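Side-chain contacts in biphenyl 2,3-Dioxygenase Beta Subunit (Sphingobium yanoikuyae, PDB 2GBW), which probably forms the beta part of a ring-hydroxylating dioxygenase, an enzyme type that adds both atoms of molecular oxygen to aromatic compounds such as biphenyl: residues B[134-139]-B[168-173]; B[22-27]-B[101-106]; B[48-53]-B[161-166]; B[18-23]-B[118-123]. One frame throughout, in Å; residues are numbered along the deposited sequence.

Contact 1 (B[134-139]-B[168-173]); sequences TVHTLG and KNLYFF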
loop_
_atom_site.group_PDB
_atom_site.type_symbol
_atom_site.label_atom_id
_atom_site.label_comp_id
_atom_site.label_asym_id
_atom_site.label_seq_id
_atom_site.Cartn_x
_atom_site.Cartn_y
_atom_site.Cartn_z
ATOM N N THR B 134 10.203 -2.133 4.360
ATOM C CA THR B 134 10.227 -3.071 3.271
ATOM C C THR B 134 10.344 -4.471 3.843
ATOM O O THR B 134 10.884 -4.688 4.977
ATOM C CB THR B 134 11.387 -2.793 2.346
ATOM O OG1 THR B 134 12.616 -2.923 3.040
ATOM C CG2 THR B 134 11.267 -1.347 1.653
ATOM N N VAL B 135 9.820 -5.410 3.063
ATOM C CA VAL B 135 9.744 -6.819 3.526
ATOM C C VAL B 135 10.178 -7.763 2.443
ATOM O O VAL B 135 9.761 -7.611 1.291
ATOM C CB VAL B 135 8.335 -7.157 3.938
ATOM C CG1 VAL B 135 8.276 -8.665 4.482
ATOM C CG2 VAL B 135 7.822 -6.142 4.977
ATOM N N HIS B 136 10.997 -8.763 2.788
ATOM C CA HIS B 136 11.509 -9.716 1.802
ATOM C C HIS B 136 11.298 -11.121 2.316
ATOM O O HIS B 136 11.416 -11.375 3.521
ATOM C CB HIS B 136 13.006 -9.525 1.543
ATOM C CG HIS B 136 13.366 -8.169 1.050
ATOM N ND1 HIS B 136 13.426 -7.835 -0.298
ATOM C CD2 HIS B 136 13.659 -7.051 1.736
ATOM C CE1 HIS B 136 13.799 -6.570 -0.398
ATOM N NE2 HIS B 136 13.883 -6.056 0.816
ATOM N N THR B 137 10.996 -12.036 1.415
ATOM C CA THR B 137 11.015 -13.446 1.736
ATOM C C THR B 137 11.886 -14.179 0.775
ATOM O O THR B 137 11.923 -13.858 -0.433
ATOM C CB THR B 137 9.640 -14.088 1.828
ATOM O OG1 THR B 137 8.977 -14.010 0.564
ATOM C CG2 THR B 137 8.820 -13.366 2.877
ATOM N N LEU B 138 12.622 -15.127 1.359
ATOM C CA LEU B 138 13.616 -15.940 0.649
ATOM C C LEU B 138 13.663 -17.388 1.158
ATOM O O LEU B 138 13.361 -17.659 2.342
ATOM C CB LEU B 138 15.048 -15.381 0.867
ATOM C CG LEU B 138 15.455 -13.942 0.562
ATOM C CD1 LEU B 138 15.272 -13.153 1.862
ATOM C CD2 LEU B 138 16.924 -13.781 0.026
ATOM N N GLY B 139 14.064 -18.287 0.265
ATOM C CA GLY B 139 14.533 -19.644 0.638
ATOM C C GLY B 139 16.054 -19.584 0.725
ATOM O O GLY B 139 16.753 -18.846 -0.008
ATOM N N LYS B 168 14.754 -0.115 -2.095
ATOM C CA LYS B 168 15.897 0.578 -2.670
ATOM C C LYS B 168 17.056 -0.341 -2.981
ATOM O O LYS B 168 17.790 -0.096 -3.932
ATOM C CB LYS B 168 16.396 1.653 -1.696
ATOM C CG LYS B 168 15.505 2.885 -1.615
ATOM C CD LYS B 168 15.969 3.715 -0.415
ATOM C CE LYS B 168 15.317 5.113 -0.445
ATOM N NZ LYS B 168 13.855 5.073 -0.350
ATOM N N ASN B 169 17.269 -1.374 -2.153
ATOM C CA ASN B 169 18.434 -2.232 -2.334
ATOM C C ASN B 169 18.231 -3.561 -1.643
ATOM O O ASN B 169 17.223 -3.753 -0.927
ATOM C CB ASN B 169 19.679 -1.569 -1.771
ATOM C CG ASN B 169 19.603 -1.353 -0.218
ATOM O OD1 ASN B 169 19.629 -2.298 0.594
ATOM N ND2 ASN B 169 19.568 -0.084 0.168
ATOM N N LEU B 170 19.164 -4.468 -1.878
ATOM C CA LEU B 170 19.222 -5.772 -1.205
ATOM C C LEU B 170 20.529 -5.909 -0.471
ATOM O O LEU B 170 21.108 -7.029 -0.401
ATOM C CB LEU B 170 19.049 -6.929 -2.238
ATOM C CG LEU B 170 17.669 -7.163 -2.826
ATOM C CD1 LEU B 170 17.694 -8.092 -4.078
ATOM C CD2 LEU B 170 16.743 -7.792 -1.796
ATOM N N TYR B 171 20.966 -4.782 0.116
ATOM C CA TYR B 171 22.221 -4.694 0.855
ATOM C C TYR B 171 22.006 -5.133 2.314
ATOM O O TYR B 171 22.138 -4.337 3.267
ATOM C CB TYR B 171 22.891 -3.280 0.762
ATOM C CG TYR B 171 24.397 -3.395 0.789
ATOM C CD1 TYR B 171 25.084 -3.655 1.977
ATOM C CD2 TYR B 171 25.128 -3.416 -0.381
ATOM C CE1 TYR B 171 26.474 -3.823 1.995
ATOM C CE2 TYR B 171 26.503 -3.549 -0.380
ATOM C CZ TYR B 171 27.181 -3.807 0.813
ATOM O OH TYR B 171 28.560 -3.969 0.833
ATOM N N PHE B 172 21.741 -6.430 2.455
ATOM C CA PHE B 172 21.738 -7.122 3.765
ATOM C C PHE B 172 22.155 -8.543 3.542
ATOM O O PHE B 172 21.990 -9.083 2.464
ATOM C CB PHE B 172 20.376 -7.047 4.417
ATOM C CG PHE B 172 19.269 -7.586 3.593
ATOM C CD1 PHE B 172 18.964 -8.943 3.616
ATOM C CD2 PHE B 172 18.536 -6.729 2.755
ATOM C CE1 PHE B 172 17.918 -9.440 2.845
ATOM C CE2 PHE B 172 17.495 -7.192 1.977
ATOM C CZ PHE B 172 17.171 -8.519 2.000
ATOM N N PHE B 173 22.709 -9.159 4.574
ATOM C CA PHE B 173 23.113 -10.552 4.484
ATOM C C PHE B 173 22.026 -11.496 4.970
ATOM O O PHE B 173 21.188 -11.136 5.779
ATOM C CB PHE B 173 24.386 -10.795 5.282
ATOM C CG PHE B 173 25.551 -9.977 4.837
ATOM C CD1 PHE B 173 26.188 -10.246 3.650
ATOM C CD2 PHE B 173 26.017 -8.943 5.614
ATOM C CE1 PHE B 173 27.259 -9.497 3.241
ATOM C CE2 PHE B 173 27.091 -8.192 5.200
ATOM C CZ PHE B 173 27.706 -8.477 4.016
#

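Contact 2 (B[22-27]-B[101-106]); sequences AEVRMF and YFVSNV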
loop_
_atom_site.group_PDB
_atom_site.type_symbol
_atom_site.label_atom_id
_atom_site.label_comp_id
_atom_site.label_asym_id
_atom_site.label_seq_id
_atom_site.Cartn_x
_atom_site.Cartn_y
_atom_site.Cartn_z
ATOM N N ALA B 22 22.185 -17.279 16.405
ATOM C CA ALA B 22 23.363 -16.436 16.707
ATOM C C ALA B 22 23.764 -15.604 15.509
ATOM O O ALA B 22 24.155 -14.421 15.665
ATOM C CB ALA B 22 24.557 -17.298 17.301
ATOM N N GLU B 23 23.655 -16.212 14.336
ATOM C CA GLU B 23 23.909 -15.534 13.078
ATOM C C GLU B 23 22.986 -14.331 12.912
ATOM O O GLU B 23 23.437 -13.220 12.698
ATOM C CB GLU B 23 23.721 -16.508 11.920
ATOM C CG GLU B 23 23.980 -15.924 10.559
ATOM C CD GLU B 23 24.103 -16.981 9.490
ATOM O OE1 GLU B 23 23.153 -17.760 9.319
ATOM O OE2 GLU B 23 25.148 -17.037 8.831
ATOM N N VAL B 24 21.691 -14.573 13.025
ATOM C CA VAL B 24 20.711 -13.501 13.014
ATOM C C VAL B 24 21.063 -12.381 13.989
ATOM O O VAL B 24 20.980 -11.211 13.654
ATOM C CB VAL B 24 19.300 -14.023 13.264
ATOM C CG1 VAL B 24 18.374 -12.901 13.609
ATOM C CG2 VAL B 24 18.796 -14.749 12.056
ATOM N N ARG B 25 21.478 -12.744 15.196
ATOM C CA ARG B 25 21.824 -11.736 16.185
ATOM C C ARG B 25 23.006 -10.881 15.720
ATOM O O ARG B 25 23.031 -9.678 15.942
ATOM C CB ARG B 25 22.104 -12.375 17.543
ATOM C CG ARG B 25 22.012 -11.441 18.731
ATOM C CD ARG B 25 22.308 -12.195 20.037
ATOM N NE ARG B 25 23.743 -12.330 20.271
ATOM C CZ ARG B 25 24.387 -13.474 20.479
ATOM N NH1 ARG B 25 23.745 -14.634 20.498
ATOM N NH2 ARG B 25 25.692 -13.452 20.662
ATOM N N MET B 26 23.981 -11.515 15.080
ATOM C CA MET B 26 25.067 -10.805 14.587
ATOM C C MET B 26 24.682 -9.826 13.457
ATOM O O MET B 26 25.074 -8.675 13.551
ATOM C CB MET B 26 26.108 -11.765 14.004
ATOM C CG MET B 26 26.663 -12.757 14.976
ATOM S SD MET B 26 27.804 -12.082 16.156
ATOM C CE MET B 26 26.743 -11.618 17.537
ATOM N N PHE B 27 23.770 -10.216 12.579
ATOM C CA PHE B 27 23.266 -9.318 11.546
ATOM C C PHE B 27 22.529 -8.114 12.127
ATOM O O PHE B 27 22.731 -6.988 11.695
ATOM C CB PHE B 27 22.323 -10.062 10.611
ATOM C CG PHE B 27 22.983 -11.124 9.780
ATOM C CD1 PHE B 27 24.327 -11.082 9.503
ATOM C CD2 PHE B 27 22.237 -12.169 9.274
ATOM C CE1 PHE B 27 24.907 -12.044 8.743
ATOM C CE2 PHE B 27 22.818 -13.131 8.507
ATOM C CZ PHE B 27 24.153 -13.067 8.241
ATOM N N TYR B 101 15.042 -10.393 11.403
ATOM C CA TYR B 101 14.937 -11.637 10.622
ATOM C C TYR B 101 14.116 -12.701 11.356
ATOM O O TYR B 101 14.288 -12.950 12.560
ATOM C CB TYR B 101 16.337 -12.273 10.409
ATOM C CG TYR B 101 17.369 -11.506 9.639
ATOM C CD1 TYR B 101 18.077 -10.465 10.223
ATOM C CD2 TYR B 101 17.744 -11.893 8.370
ATOM C CE1 TYR B 101 19.051 -9.761 9.528
ATOM C CE2 TYR B 101 18.715 -11.181 7.664
ATOM C CZ TYR B 101 19.369 -10.140 8.248
ATOM O OH TYR B 101 20.370 -9.490 7.566
ATOM N N PHE B 102 13.233 -13.342 10.598
ATOM C CA PHE B 102 12.394 -14.410 11.067
ATOM C C PHE B 102 12.699 -15.666 10.269
ATOM O O PHE B 102 12.326 -15.786 9.109
ATOM C CB PHE B 102 10.936 -13.997 10.997
ATOM C CG PHE B 102 10.607 -12.826 11.896
ATOM C CD1 PHE B 102 10.858 -11.560 11.467
ATOM C CD2 PHE B 102 10.025 -13.018 13.175
ATOM C CE1 PHE B 102 10.603 -10.443 12.283
ATOM C CE2 PHE B 102 9.770 -11.897 14.032
ATOM C CZ PHE B 102 10.015 -10.607 13.550
ATOM N N VAL B 103 13.461 -16.564 10.895
ATOM C CA VAL B 103 13.957 -17.756 10.239
ATOM C C VAL B 103 13.081 -18.905 10.684
ATOM O O VAL B 103 12.886 -19.106 11.880
ATOM C CB VAL B 103 15.446 -18.025 10.575
ATOM C CG1 VAL B 103 15.946 -19.341 9.939
ATOM C CG2 VAL B 103 16.297 -16.870 10.175
ATOM N N SER B 104 12.546 -19.668 9.733
ATOM C CA SER B 104 11.653 -20.784 10.029
ATOM C C SER B 104 11.888 -21.976 9.108
ATOM O O SER B 104 12.598 -21.893 8.100
ATOM C CB SER B 104 10.176 -20.339 9.864
ATOM O OG SER B 104 9.352 -21.374 10.371
ATOM N N ASN B 105 11.298 -23.114 9.492
ATOM C CA ASN B 105 11.287 -24.318 8.704
ATOM C C ASN B 105 12.683 -24.810 8.416
ATOM O O ASN B 105 12.988 -25.142 7.287
ATOM C CB ASN B 105 10.559 -24.084 7.372
ATOM C CG ASN B 105 9.546 -25.170 7.118
ATOM O OD1 ASN B 105 8.483 -25.196 7.783
ATOM N ND2 ASN B 105 9.869 -26.105 6.249
ATOM N N VAL B 106 13.555 -24.744 9.409
ATOM C CA VAL B 106 14.924 -25.223 9.255
ATOM C C VAL B 106 14.860 -26.760 9.138
ATOM O O VAL B 106 14.307 -27.423 9.994
ATOM C CB VAL B 106 15.778 -24.817 10.481
ATOM C CG1 VAL B 106 17.163 -25.480 10.464
ATOM C CG2 VAL B 106 15.938 -23.334 10.540
#

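Contact 3 (B[48-53]-B[161-166]); sequences MPIYEQ and DARVTQ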
loop_
_atom_site.group_PDB
_atom_site.type_symbol
_atom_site.label_atom_id
_atom_site.label_comp_id
_atom_site.label_asym_id
_atom_site.label_seq_id
_atom_site.Cartn_x
_atom_site.Cartn_y
_atom_site.Cartn_z
ATOM N N MET B 48 23.177 -15.456 -4.852
ATOM C CA MET B 48 21.756 -15.057 -4.978
ATOM C C MET B 48 21.411 -14.864 -6.473
ATOM O O MET B 48 21.567 -13.777 -7.026
ATOM C CB MET B 48 21.451 -13.781 -4.190
ATOM C CG MET B 48 19.925 -13.325 -4.193
ATOM S SD MET B 48 19.696 -11.728 -3.382
ATOM C CE MET B 48 19.950 -12.261 -1.638
ATOM N N PRO B 49 20.964 -15.935 -7.143
ATOM C CA PRO B 49 20.720 -15.899 -8.600
ATOM C C PRO B 49 19.590 -15.031 -8.949
ATOM O O PRO B 49 18.719 -14.800 -8.124
ATOM C CB PRO B 49 20.359 -17.336 -8.962
ATOM C CG PRO B 49 20.476 -18.104 -7.754
ATOM C CD PRO B 49 20.797 -17.281 -6.582
ATOM N N ILE B 50 19.591 -14.562 -10.199
ATOM C CA ILE B 50 18.406 -13.878 -10.765
ATOM C C ILE B 50 17.600 -14.946 -11.519
ATOM O O ILE B 50 18.068 -15.525 -12.494
ATOM C CB ILE B 50 18.803 -12.745 -11.701
ATOM C CG1 ILE B 50 19.501 -11.635 -10.921
ATOM C CG2 ILE B 50 17.581 -12.232 -12.420
ATOM C CD1 ILE B 50 20.479 -10.929 -11.742
ATOM N N TYR B 51 16.394 -15.227 -11.028
ATOM C CA TYR B 51 15.488 -16.166 -11.672
ATOM C C TYR B 51 14.463 -15.399 -12.530
ATOM O O TYR B 51 13.697 -14.570 -12.040
ATOM C CB TYR B 51 14.727 -16.954 -10.643
ATOM C CG TYR B 51 15.560 -17.998 -9.966
ATOM C CD1 TYR B 51 15.735 -19.237 -10.541
ATOM C CD2 TYR B 51 16.147 -17.736 -8.746
ATOM C CE1 TYR B 51 16.490 -20.200 -9.897
ATOM C CE2 TYR B 51 16.896 -18.676 -8.114
ATOM C CZ TYR B 51 17.084 -19.875 -8.682
ATOM O OH TYR B 51 17.844 -20.834 -8.001
ATOM N N GLU B 52 14.405 -15.709 -13.797
ATOM C CA GLU B 52 13.432 -15.032 -14.616
ATOM C C GLU B 52 12.111 -15.831 -14.607
ATOM O O GLU B 52 12.051 -17.028 -14.254
ATOM C CB GLU B 52 14.023 -14.768 -16.012
ATOM C CG GLU B 52 14.169 -15.976 -16.831
ATOM C CD GLU B 52 14.744 -15.697 -18.194
ATOM O OE1 GLU B 52 14.637 -14.544 -18.667
ATOM O OE2 GLU B 52 15.282 -16.643 -18.791
ATOM N N GLN B 53 11.031 -15.143 -14.941
ATOM C CA GLN B 53 9.739 -15.791 -15.142
ATOM C C GLN B 53 9.701 -16.435 -16.538
ATOM O O GLN B 53 9.862 -15.775 -17.568
ATOM C CB GLN B 53 8.600 -14.797 -15.000
ATOM C CG GLN B 53 8.471 -14.114 -13.635
ATOM C CD GLN B 53 8.089 -15.080 -12.524
ATOM O OE1 GLN B 53 8.467 -16.240 -12.547
ATOM N NE2 GLN B 53 7.342 -14.600 -11.542
ATOM N N ASP B 161 11.920 -14.579 -3.381
ATOM C CA ASP B 161 10.587 -14.891 -3.852
ATOM C C ASP B 161 10.023 -13.870 -4.907
ATOM O O ASP B 161 9.202 -14.273 -5.689
ATOM C CB ASP B 161 9.596 -15.048 -2.718
ATOM C CG ASP B 161 9.885 -16.269 -1.874
ATOM O OD1 ASP B 161 10.552 -17.184 -2.388
ATOM O OD2 ASP B 161 9.465 -16.297 -0.704
ATOM N N ALA B 162 10.466 -12.620 -4.885
ATOM C CA ALA B 162 9.948 -11.529 -5.740
ATOM C C ALA B 162 10.809 -11.332 -6.963
ATOM O O ALA B 162 12.025 -11.155 -6.868
ATOM C CB ALA B 162 9.849 -10.177 -4.976
ATOM N N ARG B 163 10.185 -11.317 -8.133
ATOM C CA ARG B 163 10.918 -11.035 -9.360
ATOM C C ARG B 163 11.411 -9.571 -9.389
ATOM O O ARG B 163 12.543 -9.318 -9.794
ATOM C CB ARG B 163 10.053 -11.322 -10.594
ATOM C CG ARG B 163 10.694 -10.961 -11.925
ATOM C CD ARG B 163 11.941 -11.793 -12.175
ATOM N NE ARG B 163 12.709 -11.436 -13.390
ATOM C CZ ARG B 163 13.865 -10.731 -13.406
ATOM N NH1 ARG B 163 14.346 -10.136 -12.317
ATOM N NH2 ARG B 163 14.509 -10.567 -14.557
ATOM N N VAL B 164 10.526 -8.609 -9.082
ATOM C CA VAL B 164 10.865 -7.168 -9.018
ATOM C C VAL B 164 10.998 -6.810 -7.552
ATOM O O VAL B 164 10.051 -6.960 -6.795
ATOM C CB VAL B 164 9.782 -6.308 -9.666
ATOM C CG1 VAL B 164 10.091 -4.803 -9.473
ATOM C CG2 VAL B 164 9.586 -6.690 -11.161
ATOM N N THR B 165 12.196 -6.409 -7.153
ATOM C CA THR B 165 12.501 -6.129 -5.724
ATOM C C THR B 165 11.832 -4.784 -5.340
ATOM O O THR B 165 12.075 -3.745 -6.002
ATOM C CB THR B 165 13.983 -6.007 -5.517
ATOM O OG1 THR B 165 14.635 -7.146 -6.042
ATOM C CG2 THR B 165 14.301 -5.783 -4.044
ATOM N N GLN B 166 10.967 -4.801 -4.319
ATOM C CA GLN B 166 10.265 -3.560 -3.910
ATOM C C GLN B 166 11.009 -2.953 -2.712
ATOM O O GLN B 166 10.515 -2.960 -1.545
ATOM C CB GLN B 166 8.767 -3.826 -3.629
ATOM C CG GLN B 166 8.094 -4.492 -4.791
ATOM C CD GLN B 166 6.575 -4.512 -4.722
ATOM O OE1 GLN B 166 5.924 -5.527 -5.104
ATOM N NE2 GLN B 166 5.999 -3.422 -4.238
#

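Contact 4 (B[18-23]-B[118-123]); sequences AHYRAE and VLSNIL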
loop_
_atom_site.group_PDB
_atom_site.type_symbol
_atom_site.label_atom_id
_atom_site.label_comp_id
_atom_site.label_asym_id
_atom_site.label_seq_id
_atom_site.Cartn_x
_atom_site.Cartn_y
_atom_site.Cartn_z
ATOM N N ALA B 18 20.453 -23.069 16.839
ATOM C CA ALA B 18 21.177 -22.182 17.717
ATOM C C ALA B 18 22.264 -21.377 16.959
ATOM O O ALA B 18 22.410 -20.182 17.180
ATOM C CB ALA B 18 21.784 -22.986 18.876
ATOM N N HIS B 19 22.985 -22.037 16.047
ATOM C CA HIS B 19 23.894 -21.382 15.125
ATOM C C HIS B 19 23.196 -20.282 14.282
ATOM O O HIS B 19 23.689 -19.165 14.215
ATOM C CB HIS B 19 24.528 -22.415 14.169
ATOM C CG HIS B 19 25.324 -21.804 13.058
ATOM N ND1 HIS B 19 26.657 -21.472 13.199
ATOM C CD2 HIS B 19 24.962 -21.410 11.808
ATOM C CE1 HIS B 19 27.078 -20.917 12.076
ATOM N NE2 HIS B 19 26.079 -20.886 11.216
ATOM N N TYR B 20 22.077 -20.632 13.664
ATOM C CA TYR B 20 21.305 -19.677 12.882
ATOM C C TYR B 20 20.780 -18.508 13.725
ATOM O O TYR B 20 20.798 -17.372 13.270
ATOM C CB TYR B 20 20.157 -20.379 12.158
ATOM C CG TYR B 20 20.520 -21.057 10.851
ATOM C CD1 TYR B 20 21.713 -20.791 10.202
ATOM C CD2 TYR B 20 19.654 -21.961 10.263
ATOM C CE1 TYR B 20 22.029 -21.413 9.004
ATOM C CE2 TYR B 20 19.960 -22.575 9.075
ATOM C CZ TYR B 20 21.150 -22.304 8.449
ATOM O OH TYR B 20 21.449 -22.926 7.265
ATOM N N ARG B 21 20.322 -18.774 14.948
ATOM C CA ARG B 21 19.848 -17.681 15.850
ATOM C C ARG B 21 20.977 -16.730 16.194
ATOM O O ARG B 21 20.790 -15.510 16.181
ATOM C CB ARG B 21 19.208 -18.283 17.117
ATOM C CG ARG B 21 17.823 -18.876 16.879
ATOM C CD ARG B 21 17.124 -19.282 18.213
ATOM N NE ARG B 21 17.775 -20.341 18.958
ATOM C CZ ARG B 21 17.413 -21.623 18.940
ATOM N NH1 ARG B 21 16.410 -22.029 18.183
ATOM N NH2 ARG B 21 18.053 -22.512 19.682
ATOM N N ALA B 22 22.185 -17.279 16.405
ATOM C CA ALA B 22 23.363 -16.436 16.707
ATOM C C ALA B 22 23.764 -15.604 15.509
ATOM O O ALA B 22 24.155 -14.421 15.665
ATOM C CB ALA B 22 24.557 -17.298 17.301
ATOM N N GLU B 23 23.655 -16.212 14.336
ATOM C CA GLU B 23 23.909 -15.534 13.078
ATOM C C GLU B 23 22.986 -14.331 12.912
ATOM O O GLU B 23 23.437 -13.220 12.698
ATOM C CB GLU B 23 23.721 -16.508 11.920
ATOM C CG GLU B 23 23.980 -15.924 10.559
ATOM C CD GLU B 23 24.103 -16.981 9.490
ATOM O OE1 GLU B 23 23.153 -17.760 9.319
ATOM O OE2 GLU B 23 25.148 -17.037 8.831
ATOM N N VAL B 118 21.257 -27.848 4.513
ATOM C CA VAL B 118 20.265 -27.144 5.346
ATOM C C VAL B 118 19.364 -26.190 4.561
ATOM O O VAL B 118 19.812 -25.207 3.925
ATOM C CB VAL B 118 20.943 -26.394 6.521
ATOM C CG1 VAL B 118 19.878 -25.899 7.537
ATOM C CG2 VAL B 118 22.015 -27.286 7.192
ATOM N N LEU B 119 18.067 -26.466 4.641
ATOM C CA LEU B 119 17.020 -25.636 4.076
ATOM C C LEU B 119 16.400 -24.757 5.175
ATOM O O LEU B 119 16.196 -25.177 6.306
ATOM C CB LEU B 119 15.937 -26.507 3.464
ATOM C CG LEU B 119 16.400 -27.514 2.413
ATOM C CD1 LEU B 119 15.264 -28.513 2.135
ATOM C CD2 LEU B 119 16.829 -26.766 1.169
ATOM N N SER B 120 16.054 -23.533 4.828
ATOM C CA SER B 120 15.301 -22.673 5.744
ATOM C C SER B 120 14.507 -21.609 4.947
ATOM O O SER B 120 14.878 -21.263 3.812
ATOM C CB SER B 120 16.253 -22.052 6.771
ATOM O OG SER B 120 17.250 -21.299 6.110
ATOM N N ASN B 121 13.433 -21.087 5.555
ATOM C CA ASN B 121 12.638 -19.978 5.054
ATOM C C ASN B 121 13.029 -18.694 5.829
ATOM O O ASN B 121 13.186 -18.737 7.087
ATOM C CB ASN B 121 11.141 -20.191 5.338
ATOM C CG ASN B 121 10.507 -21.272 4.509
ATOM O OD1 ASN B 121 11.060 -21.695 3.488
ATOM N ND2 ASN B 121 9.314 -21.696 4.911
ATOM N N ILE B 122 13.179 -17.574 5.123
ATOM C CA ILE B 122 13.588 -16.355 5.794
ATOM C C ILE B 122 12.645 -15.252 5.465
ATOM O O ILE B 122 12.290 -15.070 4.293
ATOM C CB ILE B 122 15.026 -15.924 5.467
ATOM C CG1 ILE B 122 15.999 -17.063 5.604
ATOM C CG2 ILE B 122 15.481 -14.833 6.437
ATOM C CD1 ILE B 122 17.357 -16.766 5.091
ATOM N N LEU B 123 12.196 -14.555 6.485
ATOM C CA LEU B 123 11.419 -13.332 6.338
ATOM C C LEU B 123 12.228 -12.195 6.959
ATOM O O LEU B 123 12.621 -12.249 8.123
ATOM C CB LEU B 123 10.070 -13.473 7.086
ATOM C CG LEU B 123 9.121 -12.266 7.169
ATOM C CD1 LEU B 123 8.685 -11.730 5.811
ATOM C CD2 LEU B 123 7.888 -12.666 8.039
HETATM O O HOH W 1 19.322 -22.850 5.449
#

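Contact 1 (B[134-139]-B[168-173])
His136 meets Phe172 and Leu170 where the C-terminal tail of an NTF2-like fold folds back over its curved sheet. The histidine projects from strand 132-147, and its imidazole crosses the phenyl ring of Phe172 at a slant: the planes stand at 49° and the centroids lie 5.2 Å apart, so the pair is neither a stack nor an edge-to-face couple. Phe172 CZ sits over one face of the imidazole, toward its rim, 3.8 Å from His136 CD2. Leu170 reaches the ND1-CE1 side of the ring with a single methyl, CD2, which lies 3.5 Å from His136 CE1. The phenyl ring gets there because CG of Phe172 is placed between its own backbone N and carbonyl carbon (chi1 56°). Asp167, just ahead of the tail, accepts a hydrogen bond at OD2 from His136 NE2, which, with the flanking Phe172 and Leu170, probably limits the ring's rotation. This histidine is a zinc ligand seen in a crystal structure of the protein, although no zinc is bound to this chain here. Putting an alanine at His136 would probably leave Asp167 without this partner and open a gap between Leu170 CD2 and Phe172 CZ. Within the tail, Asn169 forms an Asx turn: its OD1 accepts from Tyr171 N at 2.9 Å with an N-H...O angle of 157°.

Contact 2 (B[22-27]-B[101-106])
Phe27 and Tyr101 both carry CG anti to the carbonyl carbon (chi1 -62° in Tyr101), which sends the two rings into the space between helix and strand, where the side chains cross at about a right angle. The rings themselves are tilted by 40°, with centroids 5.3 Å apart, an oblique pairing. Phe27 CD2 lies over one face of the tyrosine ring, while the methylene CB of Phe27 approaches the same ring at CE1, 3.5 Å away. Phe27 is confined further within its own helix, since Glu23 O stands above one face of its ring, toward the rim. The tyrosine hydroxyl, close to Phe27 CB, finds its polar partner in Phe173 O, a carbonyl of the C-terminal tail, so the OH of this buried residue is satisfied.

One turn back, Val24 sets both methyls against the strand. Its CG1 touches Tyr101 CB at 3.8 Å, and its CG2 meets Val103 CG2 at the same distance of 3.8 Å while also lying near Tyr101 CB, the side chains sliding past each other in opposite directions. Trp35 adds an edge-to-face contact to Phe27.

In the fold, helix 10-28 runs nearly antiparallel to strand 98-112 (166° between the short segments, their axes 9.6 Å apart), as in the NTF2-like fold, where helices pack against a curved sheet; Arg25, on the helix, makes a salt bridge with Glu107 of the third subunit, and strand 98-112 is paired antiparallel with strand 115-128, which lies beside it in the sheet.

Contact 3 (B[48-53]-B[161-166])
Arg163 lies along the backbone of residues 50-53 and does nearly all the touching. Its CD comes closest, 3.3 Å from Tyr51 O, and its NE passes 3.9 Å from Glu52 CA. At the far end of the chain the guanidinium crosses Ile50 obliquely, with NH1 3.9 Å from Ile50 CG2. Nearer the root, Arg163 CG meets Gln53 CG at 4.2 Å. No hydrogen bond joins the two segments; the contact is made by the arginine's chain lying against peptide and methyl groups. A bend at chi2 (63°) turns that chain along the loop.

Residues 48-53 cover the end of strand 44-49 and the loop after it, and 161-166 lie in the loop after strand 150-160. The two strands are parallel neighbours in the mixed sheet of this NTF2-like fold, so the contact joins their exits.

Further out, most polar ends look to other chains. An acidic side chain of another protein in the assembly, probably the alpha subunit, pairs with Arg163 NE, and NH2 bonds to the backbone of that chain. Glu52 OE1 hydrogen-bonds to a polar side chain there, while Glu52 OE2 makes a salt bridge with Arg54 of the same chain. Gln53 NE2 reaches Arg129 O of the second subunit.

Contact 4 (B[18-23]-B[118-123])
Tyr20 and Val118 approach each other from opposite directions between helix 10-28 and strand 115-128, and their apolar contact is narrow. The methyl CG1 of Val118 is 3.7 Å from Tyr20 CE2 and 3.4 Å from Tyr20 OH, so it lies at the phenolic end of the ring. With chi1 at -82°, Tyr20 has CG anti to the carbonyl carbon, and the ring leans toward the strand.

The polar link between the segments is a single bridging water. It donates to Tyr20 OH and to Val118 O, both at 2.8 Å, and lies 2.7 Å from Ser120 OG, thus joining side chain and backbone without a direct bond between helix and strand.

Charged neighbours on strand 132-147 complete the setting: Asp142 OD2 hydrogen-bonds to Tyr20 OH, and Arg140 both lies in a cation-pi contact with the tyrosine ring and bonds through NE to Ser120 OG. A phenylalanine at Tyr20 would probably leave Asp142 without its hydroxyl mate and the water short of one acceptor.

Because the water donates to Tyr20 OH, that oxygen is the acceptor there, which is consistent with the hydroxyl giving its own hydrogen to the bond with Asp142.

From the N terminus, helix 10-28 opens two loops almost together: contact 2 closes at strand 98-112 and contact 4 a little later at strand 115-128, so that contact 2 largely nests within contact 4, the two sharing Ala22 and Glu23. Both fasten the helix to adjacent strands of one sheet. Contact 3 starts at the end of strand 44-49, inside both loops, and closes only after strand 150-160, crossing them. Contact 1 opens once contacts 2 and 4 are closed, crosses contact 3, and brings the C-terminal tail back to strand 132-147. Contacts 1 and 3 also meet directly, through Thr137 OG1 and Asp161 OD2, 2.7 Å apart.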